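Local coordinates for protein glucose-6-phosphate isomerase (Chlamydia trachomatis D/UW-3/CX, PDB 6OTU) that catalyses the reversible isomerization of glucose-6-phosphate to fructose-6-phosphate, at residues 138-152 against 275-287. Residues are numbered along the deposited sequence; the frame is centred on the assembly and turned at random.
Sequences LAEFLYIARAKFSTL and MVGGVVLGFAFGY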
ATOM      1  N   LEU A 138     -16.042 -25.610  14.939  1.00 41.57           N
ATOM      2  CA  LEU A 138     -15.248 -25.464  13.722  1.00 44.26           C
ATOM      3  C   LEU A 138     -14.521 -26.760  13.388  1.00 45.15           C
ATOM      4  O   LEU A 138     -14.576 -27.236  12.249  1.00 45.88           O
ATOM      5  CB  LEU A 138     -14.253 -24.306  13.873  1.00 39.49           C
ATOM      6  CG  LEU A 138     -13.312 -23.993  12.710  1.00 39.46           C
ATOM      7  CD1 LEU A 138     -14.090 -23.523  11.496  1.00 32.91           C
ATOM      8  CD2 LEU A 138     -12.259 -22.954  13.114  1.00 44.05           C
ATOM      9  N   ALA A 139     -13.839 -27.350  14.374  1.00 48.28           N
ATOM     10  CA  ALA A 139     -13.153 -28.617  14.139  1.00 48.97           C
ATOM     11  C   ALA A 139     -14.105 -29.668  13.575  1.00 50.81           C
ATOM     12  O   ALA A 139     -13.768 -30.363  12.611  1.00 51.53           O
ATOM     13  CB  ALA A 139     -12.508 -29.118  15.430  1.00 41.96           C
ATOM     14  N   GLU A 140     -15.309 -29.776  14.149  1.00 50.16           N
ATOM     15  CA  GLU A 140     -16.312 -30.700  13.627  1.00 48.06           C
ATOM     16  C   GLU A 140     -16.694 -30.345  12.200  1.00 40.65           C
ATOM     17  O   GLU A 140     -16.872 -31.229  11.352  1.00 41.81           O
ATOM     18  CB  GLU A 140     -17.562 -30.668  14.499  1.00 56.11           C
ATOM     19  CG  GLU A 140     -17.626 -31.667  15.616  1.00 67.49           C
ATOM     20  CD  GLU A 140     -18.897 -31.502  16.437  1.00 79.66           C
ATOM     21  OE1 GLU A 140     -19.693 -30.585  16.125  1.00 80.13           O
ATOM     22  OE2 GLU A 140     -19.103 -32.293  17.385  1.00 89.24           O
ATOM     23  N   PHE A 141     -16.840 -29.048  11.924  1.00 41.71           N
ATOM     24  CA  PHE A 141     -17.286 -28.606  10.611  1.00 37.98           C
ATOM     25  C   PHE A 141     -16.213 -28.853   9.552  1.00 45.15           C
ATOM     26  O   PHE A 141     -16.526 -29.228   8.412  1.00 43.77           O
ATOM     27  CB  PHE A 141     -17.669 -27.123  10.671  1.00 42.61           C
ATOM     28  CG  PHE A 141     -17.913 -26.507   9.318  1.00 36.14           C
ATOM     29  CD1 PHE A 141     -19.145 -26.636   8.694  1.00 37.93           C
ATOM     30  CD2 PHE A 141     -16.899 -25.844   8.653  1.00 36.46           C
ATOM     31  CE1 PHE A 141     -19.365 -26.085   7.439  1.00 45.16           C
ATOM     32  CE2 PHE A 141     -17.111 -25.292   7.384  1.00 41.30           C
ATOM     33  CZ  PHE A 141     -18.334 -25.413   6.782  1.00 36.15           C
ATOM     34  N   LEU A 142     -14.941 -28.652   9.914  1.00 39.29           N
ATOM     35  CA  LEU A 142     -13.855 -28.724   8.936  1.00 40.79           C
ATOM     36  C   LEU A 142     -13.562 -30.156   8.504  1.00 46.96           C
ATOM     37  O   LEU A 142     -13.147 -30.374   7.363  1.00 46.26           O
ATOM     38  CB  LEU A 142     -12.589 -28.086   9.503  1.00 38.88           C
ATOM     39  CG  LEU A 142     -12.624 -26.591   9.822  1.00 39.90           C
ATOM     40  CD1 LEU A 142     -11.307 -26.182  10.477  1.00 34.99           C
ATOM     41  CD2 LEU A 142     -12.905 -25.746   8.563  1.00 34.86           C
ATOM     42  N   TYR A 143     -13.743 -31.128   9.405  1.00 50.11           N
ATOM     43  CA  TYR A 143     -13.595 -32.536   9.046  1.00 57.74           C
ATOM     44  C   TYR A 143     -14.437 -32.880   7.818  1.00 58.42           C
ATOM     45  O   TYR A 143     -13.994 -33.625   6.938  1.00 55.83           O
ATOM     46  CB  TYR A 143     -13.979 -33.404  10.256  1.00 65.12           C
ATOM     47  CG  TYR A 143     -13.799 -34.911  10.117  1.00 74.98           C
ATOM     48  CD1 TYR A 143     -14.643 -35.667   9.305  1.00 78.16           C
ATOM     49  CD2 TYR A 143     -12.807 -35.586  10.830  1.00 81.57           C
ATOM     50  CE1 TYR A 143     -14.492 -37.045   9.184  1.00 82.37           C
ATOM     51  CE2 TYR A 143     -12.650 -36.971  10.716  1.00 85.11           C
ATOM     52  CZ  TYR A 143     -13.497 -37.690   9.890  1.00 84.01           C
ATOM     53  OH  TYR A 143     -13.360 -39.053   9.759  1.00 84.35           O
ATOM     54  N   ILE A 144     -15.646 -32.324   7.735  1.00 62.02           N
ATOM     55  CA  ILE A 144     -16.528 -32.589   6.601  1.00 60.92           C
ATOM     56  C   ILE A 144     -16.204 -31.664   5.434  1.00 57.84           C
ATOM     57  O   ILE A 144     -16.069 -32.109   4.289  1.00 60.66           O
ATOM     58  CB  ILE A 144     -18.000 -32.454   7.035  1.00 54.00           C
ATOM     59  CG1 ILE A 144     -18.341 -33.499   8.099  1.00 52.86           C
ATOM     60  CG2 ILE A 144     -18.945 -32.559   5.831  1.00 54.87           C
ATOM     61  CD1 ILE A 144     -19.377 -33.035   9.107  1.00 56.51           C
ATOM     62  N   ALA A 145     -16.056 -30.365   5.714  1.00 52.93           N
ATOM     63  CA  ALA A 145     -15.961 -29.365   4.653  1.00 46.89           C
ATOM     64  C   ALA A 145     -14.676 -29.509   3.849  1.00 50.23           C
ATOM     65  O   ALA A 145     -14.683 -29.358   2.621  1.00 58.62           O
ATOM     66  CB  ALA A 145     -16.064 -27.966   5.251  1.00 44.73           C
ATOM     67  N   ARG A 146     -13.558 -29.787   4.516  1.00 46.96           N
ATOM     68  CA  ARG A 146     -12.314 -30.003   3.787  1.00 47.72           C
ATOM     69  C   ARG A 146     -12.357 -31.268   2.935  1.00 49.27           C
ATOM     70  O   ARG A 146     -11.514 -31.427   2.044  1.00 52.53           O
ATOM     71  CB  ARG A 146     -11.143 -30.052   4.767  1.00 36.13           C
ATOM     72  CG  ARG A 146     -11.129 -28.859   5.712  1.00 44.95           C
ATOM     73  CD  ARG A 146      -9.753 -28.367   6.008  1.00 44.40           C
ATOM     74  NE  ARG A 146      -8.806 -29.439   6.259  1.00 48.88           N
ATOM     75  CZ  ARG A 146      -7.539 -29.403   5.853  1.00 50.35           C
ATOM     76  NH1 ARG A 146      -7.093 -28.353   5.176  1.00 44.31           N
ATOM     77  NH2 ARG A 146      -6.721 -30.414   6.119  1.00 58.27           N
ATOM     78  N   ALA A 147     -13.317 -32.163   3.181  1.00 44.66           N
ATOM     79  CA  ALA A 147     -13.479 -33.354   2.361  1.00 45.09           C
ATOM     80  C   ALA A 147     -14.358 -33.106   1.144  1.00 48.15           C
ATOM     81  O   ALA A 147     -14.203 -33.794   0.126  1.00 53.33           O
ATOM     82  CB  ALA A 147     -14.057 -34.495   3.199  1.00 43.49           C
ATOM     83  N   LYS A 148     -15.251 -32.119   1.213  1.00 45.30           N
ATOM     84  CA  LYS A 148     -16.243 -31.887   0.169  1.00 46.42           C
ATOM     85  C   LYS A 148     -15.893 -30.748  -0.783  1.00 49.93           C
ATOM     86  O   LYS A 148     -16.330 -30.782  -1.938  1.00 59.83           O
ATOM     87  CB  LYS A 148     -17.613 -31.610   0.799  1.00 47.09           C
ATOM     88  CG  LYS A 148     -18.754 -32.289   0.066  1.00 58.96           C
ATOM     89  CD  LYS A 148     -20.107 -32.001   0.701  1.00 57.35           C
ATOM     90  CE  LYS A 148     -20.513 -33.115   1.631  1.00 55.58           C
ATOM     91  NZ  LYS A 148     -21.834 -32.845   2.284  1.00 61.75           N
ATOM     92  N   PHE A 149     -15.117 -29.746  -0.346  1.00 43.50           N
ATOM     93  CA  PHE A 149     -14.846 -28.545  -1.133  1.00 40.40           C
ATOM     94  C   PHE A 149     -13.351 -28.344  -1.357  1.00 41.28           C
ATOM     95  O   PHE A 149     -12.536 -28.549  -0.450  1.00 35.50           O
ATOM     96  CB  PHE A 149     -15.405 -27.299  -0.458  1.00 42.15           C
ATOM     97  CG  PHE A 149     -16.846 -27.426  -0.039  1.00 45.43           C
ATOM     98  CD1 PHE A 149     -17.870 -27.161  -0.936  1.00 46.94           C
ATOM     99  CD2 PHE A 149     -17.174 -27.794   1.252  1.00 37.04           C
ATOM    100  CE1 PHE A 149     -19.202 -27.263  -0.543  1.00 45.53           C
ATOM    101  CE2 PHE A 149     -18.502 -27.901   1.644  1.00 37.30           C
ATOM    102  CZ  PHE A 149     -19.514 -27.638   0.752  1.00 39.38           C
ATOM    103  N   SER A 150     -13.002 -27.916  -2.568  1.00 38.04           N
ATOM    104  CA  SER A 150     -11.645 -27.533  -2.917  1.00 34.40           C
ATOM    105  C   SER A 150     -11.411 -26.031  -2.831  1.00 41.95           C
ATOM    106  O   SER A 150     -10.256 -25.601  -2.831  1.00 47.98           O
ATOM    107  CB  SER A 150     -11.344 -28.013  -4.342  1.00 35.07           C
ATOM    108  OG  SER A 150     -12.260 -27.405  -5.237  1.00 35.02           O
ATOM    109  N   THR A 151     -12.473 -25.238  -2.722  1.00 39.60           N
ATOM    110  CA  THR A 151     -12.439 -23.800  -2.958  1.00 38.99           C
ATOM    111  C   THR A 151     -13.257 -23.070  -1.903  1.00 39.44           C
ATOM    112  O   THR A 151     -14.411 -23.430  -1.659  1.00 39.74           O
ATOM    113  CB  THR A 151     -13.002 -23.497  -4.349  1.00 40.46           C
ATOM    114  OG1 THR A 151     -12.241 -24.227  -5.321  1.00 42.51           O
ATOM    115  CG2 THR A 151     -12.950 -22.013  -4.656  1.00 41.07           C
ATOM    116  N   LEU A 152     -12.678 -22.036  -1.298  1.00 35.79           N
ATOM    117  CA  LEU A 152     -13.392 -21.194  -0.345  1.00 36.07           C
ATOM    118  C   LEU A 152     -13.354 -19.745  -0.822  1.00 38.51           C
ATOM    119  O   LEU A 152     -12.291 -19.241  -1.208  1.00 37.29           O
ATOM    120  CB  LEU A 152     -12.792 -21.314   1.070  1.00 31.28           C
ATOM    121  CG  LEU A 152     -13.579 -20.611   2.189  1.00 31.17           C
ATOM    122  CD1 LEU A 152     -13.501 -21.392   3.470  1.00 40.81           C
ATOM    123  CD2 LEU A 152     -13.116 -19.174   2.428  1.00 32.90           C
ATOM    124  N   MET A 275     -13.894 -16.412  14.734  1.00 34.48           N
ATOM    125  CA  MET A 275     -14.305 -17.191  13.576  1.00 37.83           C
ATOM    126  C   MET A 275     -14.225 -16.403  12.265  1.00 43.56           C
ATOM    127  O   MET A 275     -14.318 -17.018  11.195  1.00 33.05           O
ATOM    128  CB  MET A 275     -15.720 -17.720  13.789  1.00 34.80           C
ATOM    129  CG  MET A 275     -15.864 -18.648  15.005  1.00 42.17           C
ATOM    130  SD  MET A 275     -14.706 -20.046  15.022  1.00 43.44           S
ATOM    131  CE  MET A 275     -15.084 -20.765  13.448  1.00 49.91           C
ATOM    132  N   VAL A 276     -14.062 -15.073  12.324  1.00 31.32           N
ATOM    133  CA  VAL A 276     -13.823 -14.279  11.121  1.00 35.79           C
ATOM    134  C   VAL A 276     -12.606 -14.806  10.359  1.00 34.46           C
ATOM    135  O   VAL A 276     -12.632 -14.939   9.125  1.00 35.83           O
ATOM    136  CB  VAL A 276     -13.656 -12.792  11.488  1.00 39.03           C
ATOM    137  CG1 VAL A 276     -13.189 -11.977  10.264  1.00 36.01           C
ATOM    138  CG2 VAL A 276     -14.949 -12.248  12.048  1.00 30.88           C
ATOM    139  N   GLY A 277     -11.521 -15.103  11.083  1.00 30.98           N
ATOM    140  CA  GLY A 277     -10.375 -15.777  10.501  1.00 31.05           C
ATOM    141  C   GLY A 277     -10.424 -17.292  10.630  1.00 39.95           C
ATOM    142  O   GLY A 277      -9.812 -18.009   9.832  1.00 38.57           O
ATOM    143  N   GLY A 278     -11.157 -17.798  11.623  1.00 33.96           N
ATOM    144  CA  GLY A 278     -11.089 -19.222  11.927  1.00 37.84           C
ATOM    145  C   GLY A 278     -11.567 -20.111  10.793  1.00 38.28           C
ATOM    146  O   GLY A 278     -10.968 -21.155  10.517  1.00 32.68           O
ATOM    147  N   VAL A 279     -12.649 -19.709  10.119  1.00 40.93           N
ATOM    148  CA  VAL A 279     -13.216 -20.537   9.055  1.00 44.62           C
ATOM    149  C   VAL A 279     -12.251 -20.632   7.873  1.00 41.17           C
ATOM    150  O   VAL A 279     -11.881 -21.728   7.440  1.00 44.07           O
ATOM    151  CB  VAL A 279     -14.591 -20.001   8.618  1.00 32.57           C
ATOM    152  CG1 VAL A 279     -15.069 -20.758   7.401  1.00 32.91           C
ATOM    153  CG2 VAL A 279     -15.600 -20.117   9.755  1.00 32.83           C
ATOM    154  N   VAL A 280     -11.836 -19.489   7.326  1.00 38.64           N
ATOM    155  CA  VAL A 280     -11.000 -19.536   6.130  1.00 36.95           C
ATOM    156  C   VAL A 280      -9.650 -20.168   6.444  1.00 33.95           C
ATOM    157  O   VAL A 280      -9.155 -21.010   5.684  1.00 32.67           O
ATOM    158  CB  VAL A 280     -10.851 -18.134   5.505  1.00 40.73           C
ATOM    159  CG1 VAL A 280     -10.189 -17.155   6.464  1.00 37.39           C
ATOM    160  CG2 VAL A 280     -10.077 -18.231   4.189  1.00 39.36           C
ATOM    161  N   LEU A 281      -9.043 -19.797   7.575  1.00 34.85           N
ATOM    162  CA  LEU A 281      -7.758 -20.379   7.945  1.00 32.26           C
ATOM    163  C   LEU A 281      -7.902 -21.866   8.222  1.00 32.80           C
ATOM    164  O   LEU A 281      -7.095 -22.675   7.751  1.00 39.86           O
ATOM    165  CB  LEU A 281      -7.177 -19.658   9.163  1.00 35.26           C
ATOM    166  CG  LEU A 281      -6.851 -18.166   8.984  1.00 39.83           C
ATOM    167  CD1 LEU A 281      -6.413 -17.551  10.308  1.00 37.22           C
ATOM    168  CD2 LEU A 281      -5.801 -17.941   7.914  1.00 31.67           C
ATOM    169  N   GLY A 282      -8.929 -22.247   8.986  1.00 32.95           N
ATOM    170  CA  GLY A 282      -9.136 -23.659   9.270  1.00 33.54           C
ATOM    171  C   GLY A 282      -9.351 -24.499   8.022  1.00 33.84           C
ATOM    172  O   GLY A 282      -8.823 -25.607   7.910  1.00 43.49           O
ATOM    173  N   PHE A 283     -10.116 -23.977   7.059  1.00 38.94           N
ATOM    174  CA  PHE A 283     -10.351 -24.713   5.819  1.00 38.76           C
ATOM    175  C   PHE A 283      -9.075 -24.832   4.994  1.00 38.64           C
ATOM    176  O   PHE A 283      -8.768 -25.908   4.461  1.00 37.42           O
ATOM    177  CB  PHE A 283     -11.458 -24.028   5.017  1.00 33.75           C
ATOM    178  CG  PHE A 283     -11.728 -24.653   3.678  1.00 36.90           C
ATOM    179  CD1 PHE A 283     -12.620 -25.709   3.554  1.00 41.60           C
ATOM    180  CD2 PHE A 283     -11.114 -24.168   2.529  1.00 34.50           C
ATOM    181  CE1 PHE A 283     -12.881 -26.281   2.310  1.00 39.49           C
ATOM    182  CE2 PHE A 283     -11.375 -24.734   1.293  1.00 36.15           C
ATOM    183  CZ  PHE A 283     -12.259 -25.792   1.181  1.00 35.72           C
ATOM    184  N   ALA A 284      -8.327 -23.735   4.866  1.00 36.46           N
ATOM    185  CA  ALA A 284      -7.098 -23.760   4.081  1.00 37.51           C
ATOM    186  C   ALA A 284      -6.109 -24.764   4.649  1.00 38.57           C
ATOM    187  O   ALA A 284      -5.650 -25.666   3.943  1.00 40.70           O
ATOM    188  CB  ALA A 284      -6.467 -22.363   4.032  1.00 37.75           C
ATOM    189  N   PHE A 285      -5.790 -24.636   5.932  1.00 41.52           N
ATOM    190  CA  PHE A 285      -4.642 -25.315   6.508  1.00 41.89           C
ATOM    191  C   PHE A 285      -4.991 -26.361   7.552  1.00 42.23           C
ATOM    192  O   PHE A 285      -4.070 -26.968   8.115  1.00 46.62           O
ATOM    193  CB  PHE A 285      -3.688 -24.276   7.115  1.00 39.81           C
ATOM    194  CG  PHE A 285      -3.485 -23.063   6.243  1.00 42.21           C
ATOM    195  CD1 PHE A 285      -2.885 -23.183   4.998  1.00 41.22           C
ATOM    196  CD2 PHE A 285      -3.890 -21.805   6.661  1.00 38.97           C
ATOM    197  CE1 PHE A 285      -2.700 -22.076   4.192  1.00 43.16           C
ATOM    198  CE2 PHE A 285      -3.692 -20.695   5.859  1.00 35.19           C
ATOM    199  CZ  PHE A 285      -3.097 -20.834   4.624  1.00 32.95           C
ATOM    200  N   GLY A 286      -6.271 -26.589   7.836  1.00 42.48           N
ATOM    201  CA  GLY A 286      -6.668 -27.549   8.866  1.00 36.83           C
ATOM    202  C   GLY A 286      -6.756 -26.923  10.246  1.00 37.21           C
ATOM    203  O   GLY A 286      -6.096 -25.928  10.555  1.00 36.82           O
ATOM    204  N   TYR A 287      -7.586 -27.543  11.101  1.00 35.27           N
ATOM    205  CA  TYR A 287      -7.900 -26.994  12.423  1.00 34.85           C
ATOM    206  C   TYR A 287      -6.651 -26.705  13.253  1.00 41.00           C
ATOM    207  O   TYR A 287      -6.508 -25.612  13.820  1.00 43.25           O
ATOM    208  CB  TYR A 287      -8.810 -27.962  13.178  1.00 37.17           C
ATOM    209  CG  TYR A 287      -9.215 -27.504  14.565  1.00 38.78           C
ATOM    210  CD1 TYR A 287     -10.129 -26.483  14.732  1.00 41.24           C
ATOM    211  CD2 TYR A 287      -8.704 -28.117  15.709  1.00 40.02           C
ATOM    212  CE1 TYR A 287     -10.523 -26.071  16.000  1.00 46.38           C
ATOM    213  CE2 TYR A 287      -9.092 -27.710  16.984  1.00 35.86           C
ATOM    214  CZ  TYR A 287     -10.004 -26.682  17.118  1.00 44.54           C
ATOM    215  OH  TYR A 287     -10.409 -26.247  18.364  1.00 44.04           O
TER
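With chi1 of Phe283 at 176°, CG lies opposite the backbone N and the ring reaches into the bend where helix 138-148 turns into strand 151-152. Its rim meets backbone there: CZ comes 3.2 Å from Phe149 O, with Ala145 O also near the ring plane, while Leu152 lays its CB against CD2 of the Phe283 ring and its CD1 against Phe283 CB and CG. Arg146 takes a different route to the same residue. Its chain, bent at chi2 and chi3, brings the guanidinium round to the end of helix 275-285, where NH1 donates to Phe283 O (3.0 Å) in a nearly straight bond of 173°. Phe283 O lies in the guanidinium plane, although the donor stands well above the plane of the carbonyl; Gly286 CA covers one guanidinium face, 3.6 Å above it.

Between the helices, Leu142 is a knob in the hole formed by Val279, Gly282, Phe283 and Tyr287. Its CD1 approaches Gly282 CA to 3.5 Å, lying directly on the glycine backbone, while CD2 reaches the backbone N of Phe283. Farther along, Met275 CE curls against both methyls of Leu138, whose CD2 also lies 3.4 Å from Gly278 O. Ala139 CB sits squarely over one face of Tyr287 in a CH-pi contact, 3.6 Å from the ring centroid.

The helix axes approach to 9.6 Å with a crossing angle of -56°. Phe149 O also accepts a hydrogen bond from Lys179. Strand 151-155 belongs to the five-stranded parallel sheet, so the contact joins a helix-strand connection to a covering helix in the alpha/beta sugar isomerase (SIS) fold of phosphoglucose isomerase.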